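Long-range contacts in tyrosyl-DNA phosphodiesterase 2 (PDB 4F1H), which belongs to the DNase I-like endonuclease/exonuclease/phosphatase family and binds magnesium and DNA: residues S8-G13 with L40-P45; A141-I146 with S212-P217; G164-G169 with R207-S212. All coordinates share one frame; numbering follows the deposited sequence.

Contact 1: residues S8-G13 with L40-P45; sequences SWNVDG and LQELIP
The carbonyl oxygen of Trp9 is gripped from the neighbouring chain segment by two groups: Gln41 N gives it a nearly straight hydrogen bond of 3.0 Å, and the CA of Leu40 adds a CA-H...O contact. The next rung runs the other way, Val11 N donating to Gln41 O over 3.0 Å. After the Asn10-Gln41 pair, Gly13 N reaches Glu42 O at 2.9 Å in a more bent bond (131° at the hydrogen). This is parallel pairing within the beta-alpha-beta unit formed by strand 4-10, helix 19-33 and strand 37-43, whose strand ends open onto the magnesium site of the DNase I-like fold. The nearest atom of the Glu42 side chain is about 3 Å from the magnesium ion, and both Glu42 and Asn10 pack on a DNA phosphate. The Asn10 amide is held at both ends: OD1 accepts from Asp12 N at 2.9 Å, making an Asx turn, while ND2 bonds to Asp152. It stands 78° from the plane of the Glu42 carboxylate. Asp12 OD1 and Glu42 OE1 lie 3.1 Å apart with no hydrogen bond between them; OE1 accepts from Leu14 N. A bend at chi2 (83°) folds the Gln41 amide back against the peptide between Trp9 and Asn10; a water links its OE1 to Ser8 OG, and NE2 bonds to Thr114. On the Leu40 side of the sheet, Val11 CG1 meets Leu40 CD2 at 3.8 Å.

Contact 2: residues A141-I146 with S212-P217; sequences APEDAI and SAKTAP
A single hydrogen bond crosses between Glu143 and Lys214, from Lys214 N to Glu143 O; it is 2.9 Å long but weak, being bent to 129° at the hydrogen. It joins two type I turns, Pro142 to Ala145 and Ala213 to Ala216, the first closed by its own bond from Ala145 N to Pro142 O.

Van der Waals packing does the remaining work. The methyl group of Ala213 lies against the Ala145 peptide group, its CB 3.4 Å from Ala145 O, and more loosely faces CG1 of Ile146. Thr215 leans on Asp144 with both branches: OG1 sits 3.3 Å from Asp144 CA, and CG2 lies 3.7 Å from Asp144 CB. A chi1 of 62° places OG1 between the backbone N and carbonyl carbon of Thr215, which points it at the CA of Asp144.

Charged groups add little directly across the contact. The Glu143 carboxylate touches the aliphatic part of Lys214, with CD 4.0 Å from CG, but OE2 and NZ remain 5.6 Å apart and form no salt bridge. Asp144 turns its carboxylate elsewhere, to Lys109.

The turn at 142-145 leads from helix 124-140 into strand 145-150, where Ile146 pairs with Lys109 and Tyr111 of strand 108-114. The partner turn leaves the end of strand 202-211, on the other flank of strand 145-150, and heads toward strand 220-227.

Contact 3: residues G164-G169 with R207-S212; sequences GGLPAG and RIFLRS
Leu166 and Phe209 form the closely packed end of this contact. Leu166 CD2 sits over one face of the Phe209 ring, 4.3 Å from its centroid and 18° off the ring normal, a CH-pi contact displaced toward the rim at CE1. The two side chains cross at about a right angle, and CD2 is the branch that touches. Helix 124-140 backs the pair, with Leu135 against Leu166 and Ile138 against Phe209.

At the other end the segments meet loosely and no direct hydrogen bond joins them. Gly169 O rests 3.5 Å from Arg211 CG, a contact with the aliphatic part of that side chain. A water fills in for a direct bond, donating to Gly169 O at 2.7 Å and accepting from Ser212 N at 2.9 Å. The Arg211 side chain bends at chi3 (79°), and this brings NE back to Ser212 O at 2.9 Å, the acceptor lying somewhat out of the guanidinium plane. NH1 and NH2 bond to the carbonyls of Ala141, Pro142 and Ala145. Ala168, on this exposed side, packs against another protein chain.

The loop starts where Gly164 closes helix 157-161 in a Schellman motif and ends at strand 170-172, which pairs antiparallel with strand 202-211. Through Leu135 and Phe209, Leu166 packs between helix 124-140 and one sheet of the alpha/beta sandwich characteristic of DNase I-like proteins.

Contact 1 is the buried one, set beside the magnesium and DNA; contacts 2 and 3 lie on the other side of the chain's centre and are partly buried. The nearest atom of contact 2 is about 25 Å from the DNA, that of contact 3 about 6 Å. Contact 1 belongs to a different sheet and relies on regular backbone hydrogen bonds and polar side chains with partners on several sides. The other two share Ser212 and the neighbouring strands 145-150 and 202-211; they are tied through Arg211, and Ile146 packs on Leu210. Contact 2 depends on turns and one weak bond, contact 3 on a CH-pi contact and a bridging water.

Contact 1: residues S8-G13 with L40-P45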
ATOM      1  N   SER B   8      20.592   4.083   9.423  1.00 14.31           N
ATOM      2  CA  SER B   8      20.425   3.499   8.083  1.00 11.98           C
ATOM      3  C   SER B   8      20.613   4.644   7.097  1.00 15.69           C
ATOM      4  O   SER B   8      20.086   5.760   7.280  1.00 16.47           O
ATOM      5  CB  SER B   8      19.010   2.920   7.909  1.00 15.23           C
ATOM      6  OG  SER B   8      18.844   2.327   6.612  1.00 15.47           O
ATOM      7  N   TRP B   9      21.378   4.407   6.042  1.00 14.15           N
ATOM      8  CA  TRP B   9      21.702   5.513   5.118  1.00 13.13           C
ATOM      9  C   TRP B   9      22.089   4.998   3.743  1.00 13.56           C
ATOM     10  O   TRP B   9      23.000   4.167   3.608  1.00 13.45           O
ATOM     11  CB  TRP B   9      22.854   6.327   5.698  1.00 14.49           C
ATOM     12  CG  TRP B   9      22.891   7.787   5.321  1.00 12.99           C
ATOM     13  CD1 TRP B   9      22.357   8.407   4.215  1.00 15.83           C
ATOM     14  CD2 TRP B   9      23.493   8.821   6.115  1.00 14.98           C
ATOM     15  NE1 TRP B   9      22.617   9.779   4.274  1.00 16.37           N
ATOM     16  CE2 TRP B   9      23.342  10.034   5.409  1.00 14.65           C
ATOM     17  CE3 TRP B   9      24.197   8.814   7.319  1.00 17.04           C
ATOM     18  CZ2 TRP B   9      23.802  11.269   5.906  1.00 15.30           C
ATOM     19  CZ3 TRP B   9      24.692  10.065   7.817  1.00 17.43           C
ATOM     20  CH2 TRP B   9      24.478  11.260   7.093  1.00 16.54           C
ATOM     21  N   ASN B  10      21.433   5.524   2.703  1.00 12.84           N
ATOM     22  CA  ASN B  10      21.912   5.305   1.341  1.00 12.15           C
ATOM     23  C   ASN B  10      22.961   6.399   1.093  1.00 14.31           C
ATOM     24  O   ASN B  10      22.641   7.597   1.079  1.00 14.60           O
ATOM     25  CB  ASN B  10      20.712   5.413   0.361  1.00 12.82           C
ATOM     26  CG  ASN B  10      21.130   5.304  -1.087  1.00 16.02           C
ATOM     27  OD1 ASN B  10      22.218   5.740  -1.460  1.00 15.28           O
ATOM     28  ND2 ASN B  10      20.256   4.757  -1.926  1.00 18.71           N
ATOM     29  N   VAL B  11      24.216   5.962   0.891  1.00 11.82           N
ATOM     30  CA  VAL B  11      25.368   6.871   0.814  1.00 12.10           C
ATOM     31  C   VAL B  11      25.593   7.464  -0.563  1.00 15.23           C
ATOM     32  O   VAL B  11      26.496   8.288  -0.734  1.00 16.62           O
ATOM     33  CB  VAL B  11      26.674   6.208   1.344  1.00 14.47           C
ATOM     34  CG1 VAL B  11      26.401   5.650   2.760  1.00 17.46           C
ATOM     35  CG2 VAL B  11      27.157   5.062   0.390  1.00 16.95           C
ATOM     36  N   ASP B  12      24.791   7.033  -1.541  1.00 15.74           N
ATOM     37  CA  ASP B  12      24.865   7.592  -2.900  1.00 15.44           C
ATOM     38  C   ASP B  12      26.274   7.416  -3.499  1.00 19.01           C
ATOM     39  O   ASP B  12      26.856   8.353  -4.038  1.00 18.69           O
ATOM     40  CB  ASP B  12      24.452   9.057  -2.958  1.00 16.75           C
ATOM     41  CG  ASP B  12      24.138   9.534  -4.372  1.00 27.52           C
ATOM     42  OD1 ASP B  12      24.107   8.705  -5.313  1.00 29.72           O
ATOM     43  OD2 ASP B  12      23.894  10.742  -4.539  1.00 29.30           O
ATOM     44  N   GLY B  13      26.780   6.193  -3.446  1.00 16.91           N
ATOM     45  CA  GLY B  13      28.061   5.861  -4.042  1.00 17.71           C
ATOM     46  C   GLY B  13      28.120   6.008  -5.557  1.00 18.91           C
ATOM     47  O   GLY B  13      29.217   6.060  -6.117  1.00 20.94           O
ATOM     48  N   LEU B  40      23.745   0.234   5.419  1.00 14.01           N
ATOM     49  CA  LEU B  40      24.132   1.190   4.367  1.00 11.98           C
ATOM     50  C   LEU B  40      23.705   0.673   3.034  1.00 13.26           C
ATOM     51  O   LEU B  40      23.676  -0.553   2.798  1.00 13.96           O
ATOM     52  CB  LEU B  40      25.642   1.414   4.349  1.00 14.64           C
ATOM     53  CG  LEU B  40      26.192   2.066   5.625  1.00 15.50           C
ATOM     54  CD1 LEU B  40      27.724   2.131   5.608  1.00 21.00           C
ATOM     55  CD2 LEU B  40      25.616   3.450   5.801  1.00 18.64           C
ATOM     56  N   GLN B  41      23.342   1.608   2.161  1.00 12.39           N
ATOM     57  CA  GLN B  41      23.020   1.224   0.784  1.00 11.95           C
ATOM     58  C   GLN B  41      23.823   2.024  -0.225  1.00 15.33           C
ATOM     59  O   GLN B  41      24.278   3.127   0.067  1.00 14.50           O
ATOM     60  CB  GLN B  41      21.492   1.311   0.509  1.00 14.30           C
ATOM     61  CG  GLN B  41      20.657   0.523   1.527  1.00 12.85           C
ATOM     62  CD  GLN B  41      20.415   1.349   2.800  1.00 15.65           C
ATOM     63  OE1 GLN B  41      20.235   2.578   2.735  1.00 16.06           O
ATOM     64  NE2 GLN B  41      20.440   0.694   3.945  1.00 13.68           N
ATOM     65  N   GLU B  42      24.035   1.437  -1.408  1.00 13.34           N
ATOM     66  CA  GLU B  42      24.770   2.086  -2.492  1.00 13.16           C
ATOM     67  C   GLU B  42      26.212   2.420  -2.098  1.00 14.93           C
ATOM     68  O   GLU B  42      26.789   3.439  -2.517  1.00 16.58           O
ATOM     69  CB  GLU B  42      23.972   3.282  -3.024  1.00 18.04           C
ATOM     70  CG  GLU B  42      24.147   3.499  -4.501  1.00 26.42           C
ATOM     71  CD  GLU B  42      23.297   4.648  -5.016  1.00 21.92           C
ATOM     72  OE1 GLU B  42      23.911   5.643  -5.420  1.00 23.40           O
ATOM     73  OE2 GLU B  42      22.035   4.526  -5.009  1.00 25.97           O
ATOM     74  N   LEU B  43      26.812   1.513  -1.326  1.00 13.97           N
ATOM     75  CA  LEU B  43      28.277   1.521  -1.174  1.00 15.57           C
ATOM     76  C   LEU B  43      28.901   1.158  -2.519  1.00 17.88           C
ATOM     77  O   LEU B  43      28.295   0.435  -3.321  1.00 16.67           O
ATOM     78  CB  LEU B  43      28.679   0.446  -0.177  1.00 14.39           C
ATOM     79  CG  LEU B  43      28.250   0.763   1.256  1.00 15.20           C
ATOM     80  CD1 LEU B  43      28.403  -0.485   2.087  1.00 15.92           C
ATOM     81  CD2 LEU B  43      29.093   1.847   1.801  1.00 15.43           C
ATOM     82  N   ILE B  44      30.098   1.670  -2.777  1.00 17.03           N
ATOM     83  CA  ILE B  44      30.948   1.154  -3.855  1.00 16.89           C
ATOM     84  C   ILE B  44      32.276   0.784  -3.229  1.00 19.18           C
ATOM     85  O   ILE B  44      32.575   1.215  -2.105  1.00 17.76           O
ATOM     86  CB  ILE B  44      31.133   2.160  -5.003  1.00 16.43           C
ATOM     87  CG1 ILE B  44      31.840   3.422  -4.520  1.00 18.33           C
ATOM     88  CG2 ILE B  44      29.790   2.500  -5.673  1.00 19.19           C
ATOM     89  CD1 ILE B  44      32.222   4.373  -5.676  1.00 23.39           C
ATOM     90  N   PRO B  45      33.083  -0.038  -3.914  1.00 19.51           N
ATOM     91  CA  PRO B  45      34.317  -0.493  -3.254  1.00 19.86           C
ATOM     92  C   PRO B  45      35.237   0.644  -2.726  1.00 18.87           C
ATOM     93  O   PRO B  45      35.751   0.483  -1.620  1.00 21.53           O
ATOM     94  CB  PRO B  45      35.015  -1.299  -4.362  1.00 21.39           C
ATOM     95  CG  PRO B  45      33.856  -1.871  -5.158  1.00 19.78           C
ATOM     96  CD  PRO B  45      32.829  -0.747  -5.189  1.00 18.06           C
TER
HETATM   97  O   HOH W   1      18.449   3.751   4.370  1.00 17.53           O

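Contact 2: residues A141-I146 with S212-P217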
ATOM      1  N   ALA B 141      11.164 -15.058  10.683  1.00 21.00           N
ATOM      2  CA  ALA B 141      12.407 -15.035  11.437  1.00 23.14           C
ATOM      3  C   ALA B 141      12.192 -15.772  12.768  1.00 23.65           C
ATOM      4  O   ALA B 141      11.075 -15.772  13.287  1.00 24.94           O
ATOM      5  CB  ALA B 141      12.814 -13.580  11.699  1.00 20.48           C
ATOM      6  N   PRO B 142      13.263 -16.370  13.318  1.00 24.82           N
ATOM      7  CA  PRO B 142      13.168 -17.149  14.572  1.00 28.92           C
ATOM      8  C   PRO B 142      12.393 -16.412  15.668  1.00 32.49           C
ATOM      9  O   PRO B 142      12.597 -15.210  15.879  1.00 25.02           O
ATOM     10  CB  PRO B 142      14.638 -17.313  14.993  1.00 29.33           C
ATOM     11  CG  PRO B 142      15.405 -17.258  13.728  1.00 32.58           C
ATOM     12  CD  PRO B 142      14.647 -16.309  12.812  1.00 29.24           C
ATOM     13  N   GLU B 143      11.520 -17.144  16.363  1.00 32.99           N
ATOM     14  CA  GLU B 143      10.675 -16.592  17.413  1.00 39.10           C
ATOM     15  C   GLU B 143      11.429 -15.869  18.515  1.00 28.93           C
ATOM     16  O   GLU B 143      10.865 -15.000  19.184  1.00 31.33           O
ATOM     17  CB  GLU B 143       9.884 -17.707  18.076  1.00 48.41           C
ATOM     18  CG  GLU B 143       8.718 -18.215  17.279  1.00 57.26           C
ATOM     19  CD  GLU B 143       7.622 -18.736  18.187  1.00 62.11           C
ATOM     20  OE1 GLU B 143       7.945 -19.130  19.336  1.00 55.80           O
ATOM     21  OE2 GLU B 143       6.446 -18.730  17.755  1.00 64.17           O
ATOM     22  N   ASP B 144      12.687 -16.243  18.729  1.00 25.20           N
ATOM     23  CA  ASP B 144      13.449 -15.656  19.813  1.00 27.62           C
ATOM     24  C   ASP B 144      14.270 -14.436  19.395  1.00 24.61           C
ATOM     25  O   ASP B 144      15.046 -13.914  20.196  1.00 24.04           O
ATOM     26  CB  ASP B 144      14.338 -16.705  20.500  1.00 27.56           C
ATOM     27  CG  ASP B 144      15.357 -17.334  19.555  1.00 34.96           C
ATOM     28  OD1 ASP B 144      15.192 -17.227  18.315  1.00 35.23           O
ATOM     29  OD2 ASP B 144      16.320 -17.956  20.056  1.00 45.60           O
ATOM     30  N   ALA B 145      14.071 -13.961  18.160  1.00 25.46           N
ATOM     31  CA  ALA B 145      14.801 -12.781  17.693  1.00 23.02           C
ATOM     32  C   ALA B 145      13.882 -11.573  17.593  1.00 20.08           C
ATOM     33  O   ALA B 145      12.698 -11.712  17.217  1.00 20.80           O
ATOM     34  CB  ALA B 145      15.450 -13.024  16.314  1.00 24.95           C
ATOM     35  N   ILE B 146      14.448 -10.402  17.909  1.00 20.54           N
ATOM     36  CA  ILE B 146      13.862  -9.117  17.518  1.00 17.90           C
ATOM     37  C   ILE B 146      14.331  -8.911  16.069  1.00 20.40           C
ATOM     38  O   ILE B 146      15.534  -9.057  15.803  1.00 20.15           O
ATOM     39  CB  ILE B 146      14.428  -7.998  18.385  1.00 22.35           C
ATOM     40  CG1 ILE B 146      13.992  -8.209  19.846  1.00 21.53           C
ATOM     41  CG2 ILE B 146      13.961  -6.611  17.884  1.00 22.22           C
ATOM     42  CD1 ILE B 146      14.782  -7.341  20.837  1.00 24.80           C
ATOM     43  N   SER B 212       8.864  -7.767  17.238  1.00 20.69           N
ATOM     44  CA  SER B 212       9.393  -8.254  18.512  1.00 22.70           C
ATOM     45  C   SER B 212       9.691  -9.742  18.470  1.00 23.51           C
ATOM     46  O   SER B 212       9.310 -10.451  17.537  1.00 23.59           O
ATOM     47  CB  SER B 212       8.406  -7.988  19.656  1.00 25.80           C
ATOM     48  OG  SER B 212       8.062  -6.623  19.719  1.00 31.79           O
ATOM     49  N   ALA B 213      10.382 -10.205  19.509  1.00 21.60           N
ATOM     50  CA  ALA B 213      10.586 -11.640  19.741  1.00 21.77           C
ATOM     51  C   ALA B 213       9.419 -12.055  20.621  1.00 34.74           C
ATOM     52  O   ALA B 213       9.040 -11.291  21.518  1.00 33.88           O
ATOM     53  CB  ALA B 213      11.882 -11.858  20.521  1.00 22.77           C
ATOM     54  N   LYS B 214       8.862 -13.246  20.379  1.00 35.97           N
ATOM     55  CA  LYS B 214       7.874 -13.857  21.301  1.00 44.88           C
ATOM     56  C   LYS B 214       8.431 -14.201  22.686  1.00 47.76           C
ATOM     57  O   LYS B 214       7.679 -14.281  23.664  1.00 55.78           O
ATOM     58  CB  LYS B 214       7.314 -15.145  20.704  1.00 49.71           C
ATOM     59  CG  LYS B 214       6.774 -15.018  19.307  1.00 54.03           C
ATOM     60  CD  LYS B 214       5.380 -14.432  19.311  1.00 63.04           C
ATOM     61  CE  LYS B 214       4.737 -14.589  17.940  1.00 70.83           C
ATOM     62  NZ  LYS B 214       3.329 -14.090  17.885  1.00 73.82           N
ATOM     63  N   THR B 215       9.745 -14.415  22.758  1.00 40.04           N
ATOM     64  CA  THR B 215      10.411 -14.894  23.975  1.00 41.43           C
ATOM     65  C   THR B 215      10.804 -13.779  24.949  1.00 44.18           C
ATOM     66  O   THR B 215      11.400 -14.037  25.999  1.00 51.48           O
ATOM     67  CB  THR B 215      11.679 -15.689  23.599  1.00 39.49           C
ATOM     68  OG1 THR B 215      12.603 -14.832  22.900  1.00 38.33           O
ATOM     69  CG2 THR B 215      11.311 -16.874  22.704  1.00 37.43           C
ATOM     70  N   ALA B 216      10.474 -12.540  24.593  1.00 37.11           N
ATOM     71  CA  ALA B 216      10.883 -11.375  25.374  1.00 37.99           C
ATOM     72  C   ALA B 216       9.729 -10.367  25.395  1.00 36.81           C
ATOM     73  O   ALA B 216       8.791 -10.485  24.592  1.00 37.14           O
ATOM     74  CB  ALA B 216      12.139 -10.757  24.760  1.00 38.43           C
ATOM     75  N   PRO B 217       9.769  -9.379  26.312  1.00 41.94           N
ATOM     76  CA  PRO B 217       8.704  -8.363  26.263  1.00 43.39           C
ATOM     77  C   PRO B 217       8.786  -7.584  24.955  1.00 41.06           C
ATOM     78  O   PRO B 217       9.890  -7.458  24.418  1.00 35.16           O
ATOM     79  CB  PRO B 217       9.049  -7.430  27.434  1.00 48.37           C
ATOM     80  CG  PRO B 217       9.949  -8.236  28.332  1.00 46.69           C
ATOM     81  CD  PRO B 217      10.717  -9.145  27.416  1.00 41.12           C
TER

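Contact 3: residues G164-G169 with R207-S212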
ATOM      1  N   GLY B 164      -1.082  -5.577   0.745  1.00 30.28           N
ATOM      2  CA  GLY B 164      -1.834  -5.984   1.903  1.00 40.99           C
ATOM      3  C   GLY B 164      -1.404  -5.372   3.216  1.00 44.52           C
ATOM      4  O   GLY B 164      -1.891  -5.774   4.280  1.00 49.17           O
ATOM      5  N   GLY B 165      -0.503  -4.397   3.154  1.00 36.94           N
ATOM      6  CA  GLY B 165      -0.032  -3.756   4.371  1.00 30.12           C
ATOM      7  C   GLY B 165       1.043  -4.607   5.045  1.00 27.11           C
ATOM      8  O   GLY B 165       1.413  -5.691   4.554  1.00 31.67           O
ATOM      9  N   LEU B 166       1.563  -4.099   6.162  1.00 27.92           N
ATOM     10  CA  LEU B 166       2.562  -4.834   6.932  1.00 24.14           C
ATOM     11  C   LEU B 166       1.858  -5.962   7.671  1.00 30.20           C
ATOM     12  O   LEU B 166       0.728  -5.800   8.110  1.00 32.82           O
ATOM     13  CB  LEU B 166       3.254  -3.916   7.947  1.00 23.80           C
ATOM     14  CG  LEU B 166       3.971  -2.703   7.356  1.00 26.03           C
ATOM     15  CD1 LEU B 166       4.588  -1.881   8.468  1.00 25.38           C
ATOM     16  CD2 LEU B 166       5.037  -3.184   6.388  1.00 21.88           C
ATOM     17  N   PRO B 167       2.530  -7.109   7.807  1.00 26.94           N
ATOM     18  CA  PRO B 167       1.934  -8.256   8.513  1.00 29.41           C
ATOM     19  C   PRO B 167       1.711  -7.974   9.983  1.00 27.97           C
ATOM     20  O   PRO B 167       2.375  -7.126  10.571  1.00 28.46           O
ATOM     21  CB  PRO B 167       3.007  -9.340   8.402  1.00 29.79           C
ATOM     22  CG  PRO B 167       3.947  -8.893   7.335  1.00 33.16           C
ATOM     23  CD  PRO B 167       3.890  -7.397   7.322  1.00 31.69           C
ATOM     24  N   ALA B 168       0.786  -8.708  10.604  1.00 28.41           N
ATOM     25  CA  ALA B 168       0.539  -8.519  12.037  1.00 32.01           C
ATOM     26  C   ALA B 168       1.836  -8.706  12.829  1.00 28.31           C
ATOM     27  O   ALA B 168       2.606  -9.634  12.541  1.00 32.54           O
ATOM     28  CB  ALA B 168      -0.531  -9.488  12.518  1.00 38.21           C
ATOM     29  N   GLY B 169       2.096  -7.820  13.794  1.00 27.12           N
ATOM     30  CA  GLY B 169       3.309  -7.910  14.608  1.00 24.58           C
ATOM     31  C   GLY B 169       4.457  -7.068  14.039  1.00 24.87           C
ATOM     32  O   GLY B 169       5.503  -6.906  14.693  1.00 23.25           O
ATOM     33  N   ARG B 207      13.097   3.444   5.278  1.00 14.25           N
ATOM     34  CA  ARG B 207      12.133   2.976   6.268  1.00 14.98           C
ATOM     35  C   ARG B 207      12.714   1.885   7.126  1.00 16.69           C
ATOM     36  O   ARG B 207      13.625   1.168   6.697  1.00 15.55           O
ATOM     37  CB  ARG B 207      10.837   2.443   5.610  1.00 16.83           C
ATOM     38  CG  ARG B 207      10.188   3.425   4.609  1.00 16.50           C
ATOM     39  CD  ARG B 207       8.816   2.925   4.130  1.00 15.56           C
ATOM     40  NE  ARG B 207       8.270   3.948   3.246  1.00 18.30           N
ATOM     41  CZ  ARG B 207       6.984   4.080   2.904  1.00 22.43           C
ATOM     42  NH1 ARG B 207       6.063   3.220   3.339  1.00 21.92           N
ATOM     43  NH2 ARG B 207       6.630   5.094   2.112  1.00 21.32           N
ATOM     44  N   ILE B 208      12.189   1.773   8.343  1.00 16.05           N
ATOM     45  CA  ILE B 208      12.604   0.738   9.302  1.00 14.79           C
ATOM     46  C   ILE B 208      11.376  -0.061   9.690  1.00 18.33           C
ATOM     47  O   ILE B 208      10.339   0.533  10.089  1.00 18.08           O
ATOM     48  CB  ILE B 208      13.151   1.368  10.594  1.00 16.64           C
ATOM     49  CG1 ILE B 208      14.276   2.354  10.259  1.00 20.32           C
ATOM     50  CG2 ILE B 208      13.601   0.303  11.578  1.00 19.48           C
ATOM     51  CD1 ILE B 208      14.679   3.227  11.467  1.00 23.64           C
ATOM     52  N   PHE B 209      11.482  -1.390   9.594  1.00 17.70           N
ATOM     53  CA  PHE B 209      10.402  -2.326  10.010  1.00 16.15           C
ATOM     54  C   PHE B 209      10.881  -3.078  11.241  1.00 17.72           C
ATOM     55  O   PHE B 209      12.042  -3.505  11.309  1.00 19.86           O
ATOM     56  CB  PHE B 209      10.047  -3.300   8.871  1.00 15.03           C
ATOM     57  CG  PHE B 209       9.555  -2.617   7.604  1.00 18.30           C
ATOM     58  CD1 PHE B 209       8.777  -1.457   7.662  1.00 22.82           C
ATOM     59  CD2 PHE B 209       9.913  -3.128   6.356  1.00 21.08           C
ATOM     60  CE1 PHE B 209       8.344  -0.829   6.489  1.00 23.24           C
ATOM     61  CE2 PHE B 209       9.471  -2.523   5.180  1.00 23.90           C
ATOM     62  CZ  PHE B 209       8.702  -1.355   5.251  1.00 20.64           C
ATOM     63  N   LEU B 210      10.000  -3.226  12.227  1.00 18.19           N
ATOM     64  CA  LEU B 210      10.355  -3.817  13.515  1.00 18.27           C
ATOM     65  C   LEU B 210       9.391  -4.930  13.866  1.00 19.67           C
ATOM     66  O   LEU B 210       8.180  -4.774  13.714  1.00 21.16           O
ATOM     67  CB  LEU B 210      10.334  -2.728  14.603  1.00 16.55           C
ATOM     68  CG  LEU B 210      10.433  -3.227  16.048  1.00 21.41           C
ATOM     69  CD1 LEU B 210      11.847  -3.818  16.320  1.00 21.05           C
ATOM     70  CD2 LEU B 210      10.127  -2.094  17.047  1.00 21.03           C
ATOM     71  N   ARG B 211       9.923  -6.070  14.307  1.00 19.72           N
ATOM     72  CA  ARG B 211       9.093  -7.144  14.873  1.00 18.00           C
ATOM     73  C   ARG B 211       9.703  -7.588  16.206  1.00 21.09           C
ATOM     74  O   ARG B 211      10.933  -7.720  16.331  1.00 20.34           O
ATOM     75  CB  ARG B 211       9.014  -8.338  13.914  1.00 18.05           C
ATOM     76  CG  ARG B 211       7.944  -9.365  14.344  1.00 18.91           C
ATOM     77  CD  ARG B 211       8.327 -10.749  13.853  1.00 21.22           C
ATOM     78  NE  ARG B 211       9.337 -11.321  14.729  1.00 22.05           N
ATOM     79  CZ  ARG B 211       9.896 -12.513  14.552  1.00 24.14           C
ATOM     80  NH1 ARG B 211      10.785 -12.951  15.423  1.00 21.95           N
ATOM     81  NH2 ARG B 211       9.575 -13.252  13.503  1.00 22.44           N
ATOM     82  N   SER B 212       8.864  -7.767  17.238  1.00 20.69           N
ATOM     83  CA  SER B 212       9.393  -8.254  18.512  1.00 22.70           C
ATOM     84  C   SER B 212       9.691  -9.742  18.470  1.00 23.51           C
ATOM     85  O   SER B 212       9.310 -10.451  17.537  1.00 23.59           O
ATOM     86  CB  SER B 212       8.406  -7.988  19.656  1.00 25.80           C
ATOM     87  OG  SER B 212       8.062  -6.623  19.719  1.00 31.79           O
TER
HETATM   88  O   HOH W   2       5.946  -7.805  17.169  1.00 27.52           O